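Local coordinates for TOG array regulator of axonemal microtubules protein 1 (PDB 5DN7) that binds microtubules and promotes their polymerization through HEAT-repeat TOG domains, of which this chain is the second, and takes part in ciliogenesis and the regulation of cilium length, at residues H155-I167 with D193-A205. Sequence-based numbering, arbitrary orientation.
Sequences HSRVREEVVNICI and DSKRRVRQAALEA
Val163 packs its CG1 against the backbone of the neighbouring helix, 3.5 Å from Ala201 O, and also meets the methyls of Ala201 and Ala205. With CG1 anti to the backbone N (chi1 -175°), that branch reaches these small residues. One turn on, Ile167 lays CG1 over Ala205 CB at 3.8 Å; a turn back, Val198 CG2 rests 3.7 Å from Ser156 O. This is the tightly packed part, Val198 to Ala205: the axes of the 156-167 and 196-205 portions approach to 8.7 Å, 10° from parallel, as expected for equivalent helices of successive HEAT repeats, here predicted repeats 7 and 8.

The solvent side is looser. Lys195 and Arg197 are exposed, touching Ser156 and Glu160 through CG and CB while their ends lead away; Glu160 OE1 stays 5.1 Å from Arg197 NE. Toward the N-terminal ends the contact turns polar. Arg159 grips Asp193 side-on, NE to OD2 at 2.6 Å and NH2 to OD1 at 2.7 Å, both through syn lone pairs, the two planes nearly coplanar. The anti lone pair of OD1 takes Lys195 N in an Asx turn. So held, the Asp193 carboxylate has little freedom to rotate and probably remains ionised, tying the helix of one repeat to the turn leading into helix 196-213 of the next.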
ATOM      1  N   HIS A 155     -10.283   7.072  -7.964  1.00 20.17           N
ATOM      2  CA  HIS A 155      -9.403   6.508  -9.000  1.00 20.56           C
ATOM      3  C   HIS A 155      -9.378   4.979  -8.889  1.00 18.18           C
ATOM      4  O   HIS A 155      -8.991   4.435  -7.857  1.00 16.16           O
ATOM      5  CB  HIS A 155      -7.991   7.081  -8.896  1.00 17.78           C
ATOM      6  CG  HIS A 155      -7.210   6.998 -10.175  1.00 30.92           C
ATOM      7  ND1 HIS A 155      -6.978   5.804 -10.836  1.00 18.68           N
ATOM      8  CD2 HIS A 155      -6.599   7.955 -10.918  1.00 27.07           C
ATOM      9  CE1 HIS A 155      -6.271   6.034 -11.925  1.00 26.33           C
ATOM     10  NE2 HIS A 155      -6.018   7.331 -11.993  1.00 24.80           N
ATOM     11  N   SER A 156      -9.822   4.283  -9.931  1.00 17.41           N
ATOM     12  CA  SER A 156      -9.896   2.829  -9.874  1.00 16.70           C
ATOM     13  C   SER A 156      -8.519   2.123  -9.724  1.00 15.91           C
ATOM     14  O   SER A 156      -8.456   0.997  -9.202  1.00 15.10           O
ATOM     15  CB  SER A 156     -10.640   2.288 -11.103  1.00 23.20           C
ATOM     16  OG  SER A 156     -10.001   2.654 -12.304  1.00 27.03           O
ATOM     17  N   ARG A 157      -7.419   2.755 -10.129  1.00 15.92           N
ATOM     18  CA  ARG A 157      -6.120   2.118  -9.894  0.53 20.32           C
ATOM     19  C   ARG A 157      -5.769   2.131  -8.404  1.00 20.92           C
ATOM     20  O   ARG A 157      -5.120   1.204  -7.909  1.00 19.06           O
ATOM     21  CB  ARG A 157      -4.988   2.771 -10.692  0.53 23.79           C
ATOM     22  CG  ARG A 157      -3.692   1.951 -10.591  0.53 26.35           C
ATOM     23  CD  ARG A 157      -2.512   2.559 -11.327  0.53 30.71           C
ATOM     24  NE  ARG A 157      -1.310   2.536 -10.499  0.53 36.38           N
ATOM     25  CZ  ARG A 157      -0.527   1.473 -10.338  0.53 36.24           C
ATOM     26  NH1 ARG A 157      -0.816   0.339 -10.966  0.53 41.35           N
ATOM     27  NH2 ARG A 157       0.546   1.548  -9.558  0.53 28.28           N
ATOM     28  N   VAL A 158      -6.206   3.165  -7.686  1.00 24.24           N
ATOM     29  CA  VAL A 158      -6.038   3.215  -6.240  1.00 20.32           C
ATOM     30  C   VAL A 158      -6.750   2.027  -5.614  1.00 16.70           C
ATOM     31  O   VAL A 158      -6.164   1.316  -4.811  1.00 16.28           O
ATOM     32  CB  VAL A 158      -6.584   4.534  -5.634  1.00 14.68           C
ATOM     33  CG1 VAL A 158      -6.694   4.430  -4.109  1.00 14.32           C
ATOM     34  CG2 VAL A 158      -5.690   5.689  -6.037  1.00 18.71           C
ATOM     35  N   ARG A 159      -8.002   1.805  -6.005  1.00 15.35           N
ATOM     36  CA  ARG A 159      -8.786   0.693  -5.468  1.00 19.60           C
ATOM     37  C   ARG A 159      -8.115  -0.658  -5.771  1.00 13.26           C
ATOM     38  O   ARG A 159      -7.963  -1.527  -4.885  1.00 17.94           O
ATOM     39  CB  ARG A 159     -10.220   0.744  -6.026  1.00 14.48           C
ATOM     40  CG  ARG A 159     -10.926   2.104  -5.751  1.00 15.21           C
ATOM     41  CD  ARG A 159     -12.437   2.022  -5.808  1.00 15.96           C
ATOM     42  NE  ARG A 159     -12.945   1.578  -7.105  1.00 16.68           N
ATOM     43  CZ  ARG A 159     -13.080   2.368  -8.177  1.00 23.47           C
ATOM     44  NH1 ARG A 159     -12.726   3.650  -8.123  1.00 18.59           N
ATOM     45  NH2 ARG A 159     -13.570   1.867  -9.312  1.00 19.08           N
ATOM     46  N   GLU A 160      -7.721  -0.814  -7.036  1.00 19.89           N
ATOM     47  CA  GLU A 160      -7.042  -2.017  -7.501  1.00 22.58           C
ATOM     48  C   GLU A 160      -5.802  -2.342  -6.653  1.00 14.98           C
ATOM     49  O   GLU A 160      -5.652  -3.455  -6.175  1.00 12.40           O
ATOM     50  CB  GLU A 160      -6.640  -1.868  -8.964  1.00 15.84           C
ATOM     51  CG  GLU A 160      -6.284  -3.193  -9.631  1.00 20.59           C
ATOM     52  CD  GLU A 160      -5.525  -3.033 -10.969  1.00 32.05           C
ATOM     53  OE1 GLU A 160      -5.675  -1.996 -11.666  1.00 29.06           O
ATOM     54  OE2 GLU A 160      -4.780  -3.975 -11.325  1.00 32.70           O
ATOM     55  N   GLU A 161      -4.938  -1.344  -6.478  1.00 13.57           N
ATOM     56  CA  GLU A 161      -3.721  -1.487  -5.695  1.00 12.32           C
ATOM     57  C   GLU A 161      -3.953  -1.667  -4.199  1.00 18.90           C
ATOM     58  O   GLU A 161      -3.159  -2.323  -3.544  1.00 22.54           O
ATOM     59  CB  GLU A 161      -2.825  -0.280  -5.922  1.00 23.21           C
ATOM     60  CG  GLU A 161      -2.151  -0.333  -7.280  1.00 29.06           C
ATOM     61  CD  GLU A 161      -1.309  -1.596  -7.445  1.00 35.64           C
ATOM     62  OE1 GLU A 161      -0.132  -1.592  -7.023  1.00 31.21           O
ATOM     63  OE2 GLU A 161      -1.823  -2.593  -7.999  1.00 36.77           O
ATOM     64  N   VAL A 162      -5.020  -1.077  -3.654  1.00 17.90           N
ATOM     65  CA  VAL A 162      -5.418  -1.376  -2.284  1.00 16.10           C
ATOM     66  C   VAL A 162      -5.653  -2.878  -2.151  1.00 16.82           C
ATOM     67  O   VAL A 162      -5.118  -3.542  -1.233  1.00 14.08           O
ATOM     68  CB  VAL A 162      -6.702  -0.614  -1.872  1.00 18.90           C
ATOM     69  CG1 VAL A 162      -7.279  -1.216  -0.588  1.00 16.19           C
ATOM     70  CG2 VAL A 162      -6.406   0.865  -1.685  1.00 22.76           C
ATOM     71  N   VAL A 163      -6.441  -3.418  -3.082  1.00 17.53           N
ATOM     72  CA  VAL A 163      -6.696  -4.852  -3.021  1.00 20.65           C
ATOM     73  C   VAL A 163      -5.385  -5.667  -3.186  1.00 21.81           C
ATOM     74  O   VAL A 163      -5.145  -6.635  -2.455  1.00 16.39           O
ATOM     75  CB  VAL A 163      -7.715  -5.302  -4.087  1.00 15.99           C
ATOM     76  CG1 VAL A 163      -8.050  -6.791  -3.904  1.00 19.07           C
ATOM     77  CG2 VAL A 163      -8.956  -4.471  -4.001  1.00 12.66           C
ATOM     78  N   ASN A 164      -4.520  -5.255  -4.105  1.00 11.86           N
ATOM     79  CA  ASN A 164      -3.285  -6.023  -4.299  1.00 14.17           C
ATOM     80  C   ASN A 164      -2.361  -5.972  -3.082  1.00 16.59           C
ATOM     81  O   ASN A 164      -1.668  -6.943  -2.777  1.00 17.40           O
ATOM     82  CB  ASN A 164      -2.514  -5.542  -5.533  1.00 12.09           C
ATOM     83  CG  ASN A 164      -3.115  -6.045  -6.850  1.00 21.61           C
ATOM     84  OD1 ASN A 164      -3.664  -7.149  -6.933  1.00 17.36           O
ATOM     85  ND2 ASN A 164      -3.001  -5.225  -7.889  1.00 14.00           N
ATOM     86  N   ILE A 165      -2.341  -4.835  -2.398  1.00 17.12           N
ATOM     87  CA  ILE A 165      -1.519  -4.692  -1.197  1.00 16.68           C
ATOM     88  C   ILE A 165      -2.092  -5.569  -0.076  1.00 14.09           C
ATOM     89  O   ILE A 165      -1.336  -6.137   0.727  1.00 13.44           O
ATOM     90  CB  ILE A 165      -1.425  -3.204  -0.766  1.00 17.96           C
ATOM     91  CG1 ILE A 165      -0.553  -2.432  -1.760  1.00 19.96           C
ATOM     92  CG2 ILE A 165      -0.837  -3.048   0.628  1.00 13.31           C
ATOM     93  CD1 ILE A 165      -0.706  -0.882  -1.628  1.00 12.03           C
ATOM     94  N   CYS A 166      -3.424  -5.682  -0.027  1.00 15.97           N
ATOM     95  CA  CYS A 166      -4.037  -6.657   0.869  1.00 17.03           C
ATOM     96  C   CYS A 166      -3.565  -8.094   0.548  1.00 17.04           C
ATOM     97  O   CYS A 166      -3.175  -8.853   1.465  1.00 17.99           O
ATOM     98  CB  CYS A 166      -5.569  -6.563   0.808  1.00 20.51           C
ATOM     99  SG  CYS A 166      -6.205  -5.041   1.554  1.00 19.80           S
ATOM    100  N   ILE A 167      -3.576  -8.461  -0.735  1.00 17.28           N
ATOM    101  CA  ILE A 167      -3.113  -9.798  -1.142  1.00 17.93           C
ATOM    102  C   ILE A 167      -1.675 -10.045  -0.695  1.00 13.27           C
ATOM    103  O   ILE A 167      -1.332 -11.088  -0.118  1.00 13.59           O
ATOM    104  CB  ILE A 167      -3.179  -9.995  -2.664  1.00 13.89           C
ATOM    105  CG1 ILE A 167      -4.618  -9.917  -3.152  1.00 18.15           C
ATOM    106  CG2 ILE A 167      -2.518 -11.347  -3.080  1.00 13.07           C
ATOM    107  CD1 ILE A 167      -4.733  -9.781  -4.667  1.00 18.68           C
ATOM    108  N   ASP A 193     -17.104  -4.049  -7.935  1.00 22.66           N
ATOM    109  CA  ASP A 193     -16.626  -2.775  -8.439  1.00 18.91           C
ATOM    110  C   ASP A 193     -17.005  -2.655  -9.920  1.00 26.25           C
ATOM    111  O   ASP A 193     -17.168  -3.669 -10.603  1.00 19.36           O
ATOM    112  CB  ASP A 193     -15.113  -2.662  -8.240  1.00 18.06           C
ATOM    113  CG  ASP A 193     -14.605  -1.232  -8.347  1.00 23.31           C
ATOM    114  OD1 ASP A 193     -14.389  -0.738  -9.479  1.00 23.02           O
ATOM    115  OD2 ASP A 193     -14.392  -0.595  -7.294  1.00 28.88           O
ATOM    116  N   SER A 194     -17.167  -1.420 -10.401  1.00 19.78           N
ATOM    117  CA  SER A 194     -17.501  -1.171 -11.799  1.00 22.14           C
ATOM    118  C   SER A 194     -16.362  -1.591 -12.723  1.00 26.75           C
ATOM    119  O   SER A 194     -16.580  -1.897 -13.898  1.00 21.51           O
ATOM    120  CB  SER A 194     -17.813   0.314 -12.025  1.00 25.95           C
ATOM    121  OG  SER A 194     -16.656   1.113 -11.810  1.00 32.15           O
ATOM    122  N   LYS A 195     -15.143  -1.602 -12.187  1.00 19.35           N
ATOM    123  CA  LYS A 195     -13.969  -1.873 -13.001  1.00 19.09           C
ATOM    124  C   LYS A 195     -13.472  -3.316 -12.882  1.00 18.41           C
ATOM    125  O   LYS A 195     -13.186  -3.820 -11.794  1.00 17.45           O
ATOM    126  CB  LYS A 195     -12.845  -0.895 -12.645  1.00 27.47           C
ATOM    127  CG  LYS A 195     -13.255   0.563 -12.769  1.00 31.85           C
ATOM    128  CD  LYS A 195     -13.701   0.884 -14.181  1.00 39.55           C
ATOM    129  CE  LYS A 195     -12.556   0.655 -15.124  1.00 39.97           C
ATOM    130  NZ  LYS A 195     -13.029   0.548 -16.525  1.00 43.70           N
ATOM    131  N   ARG A 196     -13.341  -3.953 -14.036  1.00 20.77           N
ATOM    132  CA  ARG A 196     -12.982  -5.358 -14.131  1.00 23.99           C
ATOM    133  C   ARG A 196     -11.721  -5.734 -13.344  1.00 18.56           C
ATOM    134  O   ARG A 196     -11.698  -6.764 -12.697  1.00 22.59           O
ATOM    135  CB  ARG A 196     -12.813  -5.749 -15.607  1.00 28.34           C
ATOM    136  CG  ARG A 196     -12.443  -7.206 -15.793  1.00 34.90           C
ATOM    137  CD  ARG A 196     -12.732  -7.724 -17.191  1.00 40.32           C
ATOM    138  NE  ARG A 196     -12.029  -6.973 -18.223  1.00 46.21           N
ATOM    139  CZ  ARG A 196     -10.714  -7.012 -18.426  1.00 47.95           C
ATOM    140  NH1 ARG A 196      -9.930  -7.754 -17.652  1.00 48.24           N
ATOM    141  NH2 ARG A 196     -10.177  -6.291 -19.400  1.00 51.39           N
ATOM    142  N   ARG A 197     -10.693  -4.897 -13.395  1.00 17.22           N
ATOM    143  CA  ARG A 197      -9.416  -5.159 -12.731  1.00 20.82           C
ATOM    144  C   ARG A 197      -9.519  -5.208 -11.211  1.00 22.53           C
ATOM    145  O   ARG A 197      -8.784  -5.955 -10.524  1.00 18.51           O
ATOM    146  CB  ARG A 197      -8.401  -4.089 -13.130  1.00 19.87           C
ATOM    147  CG  ARG A 197      -7.785  -4.326 -14.486  1.00 33.30           C
ATOM    148  CD  ARG A 197      -7.251  -3.041 -15.109  1.00 40.97           C
ATOM    149  NE  ARG A 197      -6.764  -3.308 -16.454  1.00 54.82           N
ATOM    150  CZ  ARG A 197      -6.357  -2.378 -17.310  1.00 60.79           C
ATOM    151  NH1 ARG A 197      -6.371  -1.091 -16.970  1.00 55.30           N
ATOM    152  NH2 ARG A 197      -5.932  -2.746 -18.514  1.00 63.01           N
ATOM    153  N   VAL A 198     -10.431  -4.398 -10.687  1.00 21.46           N
ATOM    154  CA  VAL A 198     -10.639  -4.359  -9.257  1.00 18.15           C
ATOM    155  C   VAL A 198     -11.325  -5.653  -8.872  1.00 14.85           C
ATOM    156  O   VAL A 198     -10.940  -6.287  -7.908  1.00 15.07           O
ATOM    157  CB  VAL A 198     -11.437  -3.126  -8.850  1.00 18.04           C
ATOM    158  CG1 VAL A 198     -11.638  -3.069  -7.339  1.00 15.33           C
ATOM    159  CG2 VAL A 198     -10.703  -1.887  -9.353  1.00 17.12           C
ATOM    160  N   ARG A 199     -12.294  -6.077  -9.670  1.00 19.34           N
ATOM    161  CA  ARG A 199     -13.018  -7.323  -9.406  1.00 18.69           C
ATOM    162  C   ARG A 199     -12.081  -8.540  -9.488  1.00 15.59           C
ATOM    163  O   ARG A 199     -12.160  -9.450  -8.662  1.00 16.54           O
ATOM    164  CB  ARG A 199     -14.201  -7.479 -10.383  1.00 17.01           C
ATOM    165  CG  ARG A 199     -15.263  -6.401 -10.254  1.00 17.57           C
ATOM    166  CD  ARG A 199     -16.553  -6.761 -11.012  1.00 19.40           C
ATOM    167  NE  ARG A 199     -16.340  -7.073 -12.428  1.00 19.55           N
ATOM    168  CZ  ARG A 199     -16.449  -6.195 -13.424  1.00 24.81           C
ATOM    169  NH1 ARG A 199     -16.760  -4.927 -13.180  1.00 26.87           N
ATOM    170  NH2 ARG A 199     -16.239  -6.579 -14.679  1.00 23.39           N
ATOM    171  N   GLN A 200     -11.202  -8.542 -10.486  1.00 21.22           N
ATOM    172  CA  GLN A 200     -10.230  -9.619 -10.650  1.00 22.24           C
ATOM    173  C   GLN A 200      -9.277  -9.676  -9.459  1.00 18.46           C
ATOM    174  O   GLN A 200      -8.943 -10.754  -8.969  1.00 19.80           O
ATOM    175  CB  GLN A 200      -9.441  -9.437 -11.948  1.00 17.93           C
ATOM    176  CG  GLN A 200     -10.238  -9.740 -13.205  1.00 33.30           C
ATOM    177  CD  GLN A 200      -9.437  -9.512 -14.472  1.00 38.96           C
ATOM    178  OE1 GLN A 200      -9.602 -10.225 -15.462  1.00 45.27           O
ATOM    179  NE2 GLN A 200      -8.561  -8.514 -14.447  1.00 37.64           N
ATOM    180  N   ALA A 201      -8.850  -8.505  -8.998  1.00 16.10           N
ATOM    181  CA  ALA A 201      -8.008  -8.401  -7.804  1.00 15.24           C
ATOM    182  C   ALA A 201      -8.729  -8.964  -6.588  1.00 18.02           C
ATOM    183  O   ALA A 201      -8.143  -9.728  -5.808  1.00 15.20           O
ATOM    184  CB  ALA A 201      -7.596  -6.964  -7.557  1.00 14.82           C
ATOM    185  N   ALA A 202     -10.002  -8.595  -6.439  1.00 14.49           N
ATOM    186  CA  ALA A 202     -10.796  -9.003  -5.284  1.00 20.43           C
ATOM    187  C   ALA A 202     -11.061 -10.508  -5.265  1.00 18.80           C
ATOM    188  O   ALA A 202     -11.118 -11.101  -4.197  1.00 16.12           O
ATOM    189  CB  ALA A 202     -12.126  -8.240  -5.242  1.00 19.58           C
ATOM    190  N   LEU A 203     -11.251 -11.116  -6.433  1.00 16.10           N
ATOM    191  CA  LEU A 203     -11.404 -12.566  -6.491  1.00 19.37           C
ATOM    192  C   LEU A 203     -10.101 -13.262  -6.066  1.00 14.90           C
ATOM    193  O   LEU A 203     -10.132 -14.227  -5.297  1.00 23.99           O
ATOM    194  CB  LEU A 203     -11.837 -13.007  -7.900  1.00 22.11           C
ATOM    195  CG  LEU A 203     -13.261 -12.538  -8.271  1.00 33.42           C
ATOM    196  CD1 LEU A 203     -13.489 -12.559  -9.782  1.00 29.25           C
ATOM    197  CD2 LEU A 203     -14.342 -13.359  -7.553  1.00 17.06           C
ATOM    198  N   GLU A 204      -8.953 -12.766  -6.531  1.00 14.52           N
ATOM    199  CA  GLU A 204      -7.689 -13.337  -6.033  1.00 16.75           C
ATOM    200  C   GLU A 204      -7.564 -13.204  -4.521  1.00 21.74           C
ATOM    201  O   GLU A 204      -7.134 -14.156  -3.813  1.00 24.53           O
ATOM    202  CB  GLU A 204      -6.483 -12.667  -6.696  1.00 22.85           C
ATOM    203  CG  GLU A 204      -6.345 -12.973  -8.172  1.00 27.57           C
ATOM    204  CD  GLU A 204      -6.030 -14.450  -8.470  1.00 32.11           C
ATOM    205  OE1 GLU A 204      -4.892 -14.909  -8.199  1.00 24.63           O
ATOM    206  OE2 GLU A 204      -6.928 -15.146  -9.003  1.00 33.44           O
ATOM    207  N   ALA A 205      -7.944 -12.026  -4.017  1.00 16.43           N
ATOM    208  CA  ALA A 205      -7.889 -11.803  -2.587  1.00 19.40           C
ATOM    209  C   ALA A 205      -8.788 -12.802  -1.881  1.00 20.88           C
ATOM    210  O   ALA A 205      -8.399 -13.353  -0.865  1.00 15.91           O
ATOM    211  CB  ALA A 205      -8.279 -10.382  -2.223  1.00 17.45           C
TER
HETATM  212  O   HOH W   1      -6.490  -6.984 -11.588  1.00 24.68           O